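Local coordinates for beta-lactamase (Chitinophaga pinensis, PDB 6N36), which probably hydrolyses the amide bond of beta-lactam rings, as a two-zinc enzyme of the metallo-beta-lactamase superfamily, at residues 24-29 with 169-174; 162-167 with 182-187. All blocks are in the same frame, centred on the assembly; numbering follows the deposited sequence.

Contact 1: 24-29 with 169-174; sequences RIAGNL and FDVKDA
Val171 meets Ala26, Asn28 and Leu29 where a tight turn settles on a strand of a second sheet, and its short side chain illustrates how a branched residue can serve several partners. Its CB lies 3.5 Å from Asn28 OD1. From there CG1, swung away from the carbonyl carbon (chi1 -58°), passes the same amide oxygen at 3.5 Å and reaches Leu29 CB at 4.2 Å. The other branch, CG2, points back at the start of the turn, 3.5 Å from Ala26 O and close to the Ala26 methyl. Asn28 OD1 also accepts a hydrogen bond from a water, 2.7 Å away, that in turn takes the N-H of Lys172, while Asn28 ND2 is held by Thr43 O. Ile25 and Ala26 both face Leu29, a classic beta bulge at the base of the type II' turn from Ala26 to Leu29. Gly27, with positive phi, brings its CA to 3.6 Å from Lys172 O. Arg24 NE braces the loop through a nearly straight bond of 2.8 Å to Gly27 O. Farther in, Leu29 CD2 meets the edge of the Phe169 ring, 4.0 Å from CE2. The hairpin between strands 23-26 and 29-31 thus rests on strand 165-172, with Phe169 and Leu29 both touching Ile42 of strand 40-42 and the hydroxyl of Tyr242 hydrogen-bonded to both Gly27 N and Asp173 OD2.

Contact 2: 162-167 with 182-187; sequences PGANSF and IANIPS
One face of the Asn184 carboxamide is covered by the methyl of Ala164, whose CB stands almost straight above ND2 at 3.6 Å. OD1 of the same amide accepts a hydrogen bond from His83 ND1, and Pro225 also touches the side chain. A chi1 of -160° carries CG away from the backbone N, and chi2 of 84° turns the amide. The Phe167 ring touches Ile152 and Met154 of strand 150-156, and Asn165 ND2 is hydrogen-bonded to Thr81 O. These groups sit at the end of a hairpin in the alpha-beta/beta-alpha sandwich of metallo-beta-lactamases: strand 165-172 pairs antiparallel with strand 177-182, and Phe167 with Ile182 forms a hydrogen-bonded pair. Ile182 N approaches Phe167 O at 2.8 Å; in the reverse direction Phe167 N reaches Ile182 O at 2.9 Å, from 15° off that carbonyl's plane. Beyond this pair a side chain replaces the backbone as acceptor, for Ser166 OG receives the N-H of Asn184 at 2.9 Å, and the same oxygen is hydrogen-bonded to His157 ND1. Asn184 CB also presses on Asn165 O at 3.3 Å. Because His83 is a zinc ligand, and a zinc ion lies about 7 Å from the Asn184 side chain, Asn184 acts as a second-shell residue that probably helps fix the orientation of that imidazole.

Read from the N terminus, the chain reaches a turn at 24-29, between edge strand 23-26 and its neighbour 29-31 in the seven-stranded sheet, and contact 1 closes its long loop only after 139 further residues, at 169-174. Contact 2 opens within that loop, at 162-167, and closes beyond it, at 182-187, so the two contacts cross rather than nest. Both use strand 165-172: its far end meets the first sheet's hairpin in contact 1, and its beginning meets the end of strand 177-182 and the loop after it in contact 2, near the zinc ions. Although their centres lie about 21 Å apart, Phe169 CE1 packs 3.8 Å from Ile182 CG1.

Contact 1: 24-29 with 169-174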
loop_
_atom_site.group_PDB
_atom_site.type_symbol
_atom_site.label_atom_id
_atom_site.label_comp_id
_atom_site.label_asym_id
_atom_site.label_seq_id
_atom_site.Cartn_x
_atom_site.Cartn_y
_atom_site.Cartn_z
ATOM N N ARG A 24 14.947 9.017 -1.409
ATOM C CA ARG A 24 15.345 7.940 -0.498
ATOM C C ARG A 24 14.736 8.216 0.875
ATOM O O ARG A 24 14.915 9.322 1.473
ATOM C CB ARG A 24 16.866 7.947 -0.382
ATOM C CG ARG A 24 17.419 6.813 0.446
ATOM C CD ARG A 24 18.936 7.032 0.510
ATOM N NE ARG A 24 19.577 6.037 1.333
ATOM C CZ ARG A 24 20.704 6.232 1.993
ATOM N NH1 ARG A 24 21.226 7.443 2.093
ATOM N NH2 ARG A 24 21.190 5.234 2.709
ATOM N N ILE A 25 13.932 7.266 1.348
ATOM C CA ILE A 25 13.303 7.401 2.686
ATOM C C ILE A 25 14.328 7.026 3.751
ATOM O O ILE A 25 14.562 7.830 4.685
ATOM C CB ILE A 25 12.036 6.521 2.733
ATOM C CG1 ILE A 25 10.989 6.979 1.714
ATOM C CG2 ILE A 25 11.509 6.500 4.166
ATOM C CD1 ILE A 25 9.908 5.949 1.445
ATOM N N ALA A 26 14.832 5.813 3.672
ATOM C CA ALA A 26 15.672 5.200 4.715
ATOM C C ALA A 26 16.376 4.021 4.068
ATOM O O ALA A 26 15.698 3.161 3.518
ATOM C CB ALA A 26 14.846 4.769 5.885
ATOM N N GLY A 27 17.706 3.982 4.119
ATOM C CA GLY A 27 18.383 2.797 3.584
ATOM C C GLY A 27 18.089 2.613 2.093
ATOM O O GLY A 27 18.166 3.591 1.310
ATOM N N ASN A 28 17.685 1.393 1.756
ATOM C CA ASN A 28 17.339 0.938 0.390
ATOM C C ASN A 28 15.841 1.084 0.098
ATOM O O ASN A 28 15.352 0.414 -0.829
ATOM C CB ASN A 28 17.850 -0.480 0.156
ATOM C CG ASN A 28 17.306 -1.505 1.128
ATOM O OD1 ASN A 28 17.164 -1.253 2.342
ATOM N ND2 ASN A 28 17.020 -2.680 0.624
ATOM N N LEU A 29 15.116 1.848 0.891
ATOM C CA LEU A 29 13.675 2.115 0.663
ATOM C C LEU A 29 13.495 3.518 0.105
ATOM O O LEU A 29 13.994 4.508 0.703
ATOM C CB LEU A 29 12.930 1.986 1.986
ATOM C CG LEU A 29 11.487 2.461 1.948
ATOM C CD1 LEU A 29 10.610 1.596 1.057
ATOM C CD2 LEU A 29 10.901 2.538 3.351
ATOM N N PHE A 169 9.462 -4.373 7.648
ATOM C CA PHE A 169 10.804 -4.801 7.188
ATOM C C PHE A 169 11.857 -3.893 7.790
ATOM O O PHE A 169 11.663 -2.676 7.997
ATOM C CB PHE A 169 10.925 -4.811 5.650
ATOM C CG PHE A 169 10.451 -3.553 4.961
ATOM C CD1 PHE A 169 9.107 -3.377 4.707
ATOM C CD2 PHE A 169 11.311 -2.533 4.638
ATOM C CE1 PHE A 169 8.663 -2.223 4.105
ATOM C CE2 PHE A 169 10.864 -1.359 4.056
ATOM C CZ PHE A 169 9.533 -1.208 3.794
ATOM N N ASP A 170 13.034 -4.477 7.953
ATOM C CA ASP A 170 14.242 -3.744 8.393
ATOM C C ASP A 170 15.018 -3.224 7.182
ATOM O O ASP A 170 15.190 -3.979 6.184
ATOM C CB ASP A 170 15.152 -4.644 9.232
ATOM C CG ASP A 170 14.555 -5.004 10.583
ATOM O OD1 ASP A 170 13.556 -4.363 11.020
ATOM O OD2 ASP A 170 15.109 -5.940 11.226
ATOM N N VAL A 171 15.448 -1.969 7.264
ATOM C CA VAL A 171 16.419 -1.386 6.298
ATOM C C VAL A 171 17.654 -0.920 7.090
ATOM O O VAL A 171 17.525 -0.420 8.215
ATOM C CB VAL A 171 15.843 -0.243 5.444
ATOM C CG1 VAL A 171 14.633 -0.731 4.668
ATOM C CG2 VAL A 171 15.475 0.980 6.262
ATOM N N LYS A 172 18.795 -1.032 6.453
ATOM C CA LYS A 172 20.116 -0.660 7.042
ATOM C C LYS A 172 20.690 0.512 6.252
ATOM O O LYS A 172 20.678 0.430 5.016
ATOM C CB LYS A 172 21.061 -1.848 6.890
ATOM C CG LYS A 172 20.707 -3.086 7.697
ATOM C CD LYS A 172 21.666 -4.224 7.411
ATOM C CE LYS A 172 21.563 -5.366 8.396
ATOM N NZ LYS A 172 22.234 -6.560 7.840
ATOM N N ASP A 173 21.152 1.572 6.901
ATOM C CA ASP A 173 21.979 2.598 6.190
ATOM C C ASP A 173 23.395 2.580 6.800
ATOM O O ASP A 173 23.705 1.635 7.547
ATOM C CB ASP A 173 21.251 3.946 6.160
ATOM C CG ASP A 173 21.107 4.652 7.504
ATOM O OD1 ASP A 173 21.831 4.249 8.487
ATOM O OD2 ASP A 173 20.386 5.654 7.528
ATOM N N ALA A 174 24.215 3.567 6.465
ATOM C CA ALA A 174 25.600 3.687 6.965
ATOM C C ALA A 174 25.627 3.796 8.496
ATOM O O ALA A 174 26.685 3.486 9.091
ATOM C CB ALA A 174 26.259 4.869 6.290
HETATM O O HOH W 1 18.748 -2.563 4.027
#

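Contact 2: 162-167 with 182-187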
loop_
_atom_site.group_PDB
_atom_site.type_symbol
_atom_site.label_atom_id
_atom_site.label_comp_id
_atom_site.label_asym_id
_atom_site.label_seq_id
_atom_site.Cartn_x
_atom_site.Cartn_y
_atom_site.Cartn_z
ATOM N N PRO A 162 -11.083 -7.044 2.060
ATOM C CA PRO A 162 -10.870 -8.270 2.826
ATOM C C PRO A 162 -9.379 -8.592 2.951
ATOM O O PRO A 162 -8.968 -9.232 3.993
ATOM C CB PRO A 162 -11.652 -9.301 2.021
ATOM C CG PRO A 162 -12.782 -8.499 1.459
ATOM C CD PRO A 162 -12.110 -7.229 1.006
ATOM N N GLY A 163 -8.603 -8.326 1.900
ATOM C CA GLY A 163 -7.165 -8.671 1.875
ATOM C C GLY A 163 -6.248 -7.500 2.144
ATOM O O GLY A 163 -5.003 -7.615 1.898
ATOM N N ALA A 164 -6.735 -6.400 2.683
ATOM C CA ALA A 164 -5.875 -5.269 3.061
ATOM C C ALA A 164 -4.798 -5.725 4.034
ATOM O O ALA A 164 -5.022 -6.640 4.920
ATOM C CB ALA A 164 -6.647 -4.102 3.607
ATOM N N ASN A 165 -3.588 -5.207 3.829
ATOM C CA ASN A 165 -2.436 -5.685 4.605
ATOM C C ASN A 165 -1.362 -4.602 4.684
ATOM O O ASN A 165 -1.319 -3.643 3.857
ATOM C CB ASN A 165 -1.914 -6.994 4.050
ATOM C CG ASN A 165 -1.607 -7.045 2.578
ATOM O OD1 ASN A 165 -1.538 -8.118 2.035
ATOM N ND2 ASN A 165 -1.234 -5.950 1.934
ATOM N N SER A 166 -0.534 -4.730 5.705
ATOM C CA SER A 166 0.638 -3.848 5.919
ATOM C C SER A 166 1.891 -4.703 5.726
ATOM O O SER A 166 1.812 -5.966 5.806
ATOM C CB SER A 166 0.615 -3.243 7.314
ATOM O OG SER A 166 -0.590 -2.505 7.508
ATOM N N PHE A 167 3.043 -4.034 5.606
ATOM C CA PHE A 167 4.341 -4.690 5.427
ATOM C C PHE A 167 5.326 -4.101 6.431
ATOM O O PHE A 167 5.393 -2.876 6.619
ATOM C CB PHE A 167 4.863 -4.525 3.990
ATOM C CG PHE A 167 3.929 -5.102 2.965
ATOM C CD1 PHE A 167 3.870 -6.471 2.759
ATOM C CD2 PHE A 167 3.101 -4.276 2.211
ATOM C CE1 PHE A 167 2.999 -7.013 1.841
ATOM C CE2 PHE A 167 2.225 -4.821 1.282
ATOM C CZ PHE A 167 2.179 -6.183 1.078
ATOM N N ILE A 182 4.934 -0.113 6.434
ATOM C CA ILE A 182 4.067 0.475 5.373
ATOM C C ILE A 182 2.650 0.021 5.774
ATOM O O ILE A 182 2.326 -1.184 5.627
ATOM C CB ILE A 182 4.466 0.002 3.974
ATOM C CG1 ILE A 182 5.921 0.377 3.625
ATOM C CG2 ILE A 182 3.462 0.541 2.959
ATOM C CD1 ILE A 182 6.241 1.815 3.637
ATOM N N ALA A 183 1.918 0.942 6.367
ATOM C CA ALA A 183 0.656 0.683 7.084
ATOM C C ALA A 183 -0.531 0.897 6.173
ATOM O O ALA A 183 -0.680 2.039 5.681
ATOM C CB ALA A 183 0.511 1.584 8.285
ATOM N N ASN A 184 -1.411 -0.086 6.058
ATOM C CA ASN A 184 -2.713 0.158 5.411
ATOM C C ASN A 184 -3.708 0.628 6.462
ATOM O O ASN A 184 -4.180 -0.122 7.245
ATOM C CB ASN A 184 -3.218 -1.062 4.649
ATOM C CG ASN A 184 -4.242 -0.608 3.639
ATOM O OD1 ASN A 184 -3.878 -0.186 2.527
ATOM N ND2 ASN A 184 -5.537 -0.654 4.013
ATOM N N ILE A 185 -4.028 1.902 6.417
ATOM C CA ILE A 185 -4.846 2.553 7.470
ATOM C C ILE A 185 -6.271 2.064 7.283
ATOM O O ILE A 185 -6.776 1.939 6.171
ATOM C CB ILE A 185 -4.721 4.085 7.363
ATOM C CG1 ILE A 185 -3.302 4.552 7.705
ATOM C CG2 ILE A 185 -5.778 4.787 8.228
ATOM C CD1 ILE A 185 -2.756 4.146 9.034
ATOM N N PRO A 186 -6.945 1.668 8.374
ATOM C CA PRO A 186 -8.280 1.076 8.291
ATOM C C PRO A 186 -9.393 2.115 8.127
ATOM O O PRO A 186 -10.288 2.226 8.945
ATOM C CB PRO A 186 -8.374 0.296 9.591
ATOM C CG PRO A 186 -7.588 1.143 10.549
ATOM C CD PRO A 186 -6.384 1.566 9.742
ATOM N N SER A 187 -9.316 2.868 7.046
ATOM C CA SER A 187 -10.380 3.815 6.684
ATOM C C SER A 187 -11.663 3.075 6.292
ATOM O O SER A 187 -11.607 2.013 5.715
ATOM C CB SER A 187 -9.918 4.797 5.644
ATOM O OG SER A 187 -9.604 4.132 4.454
#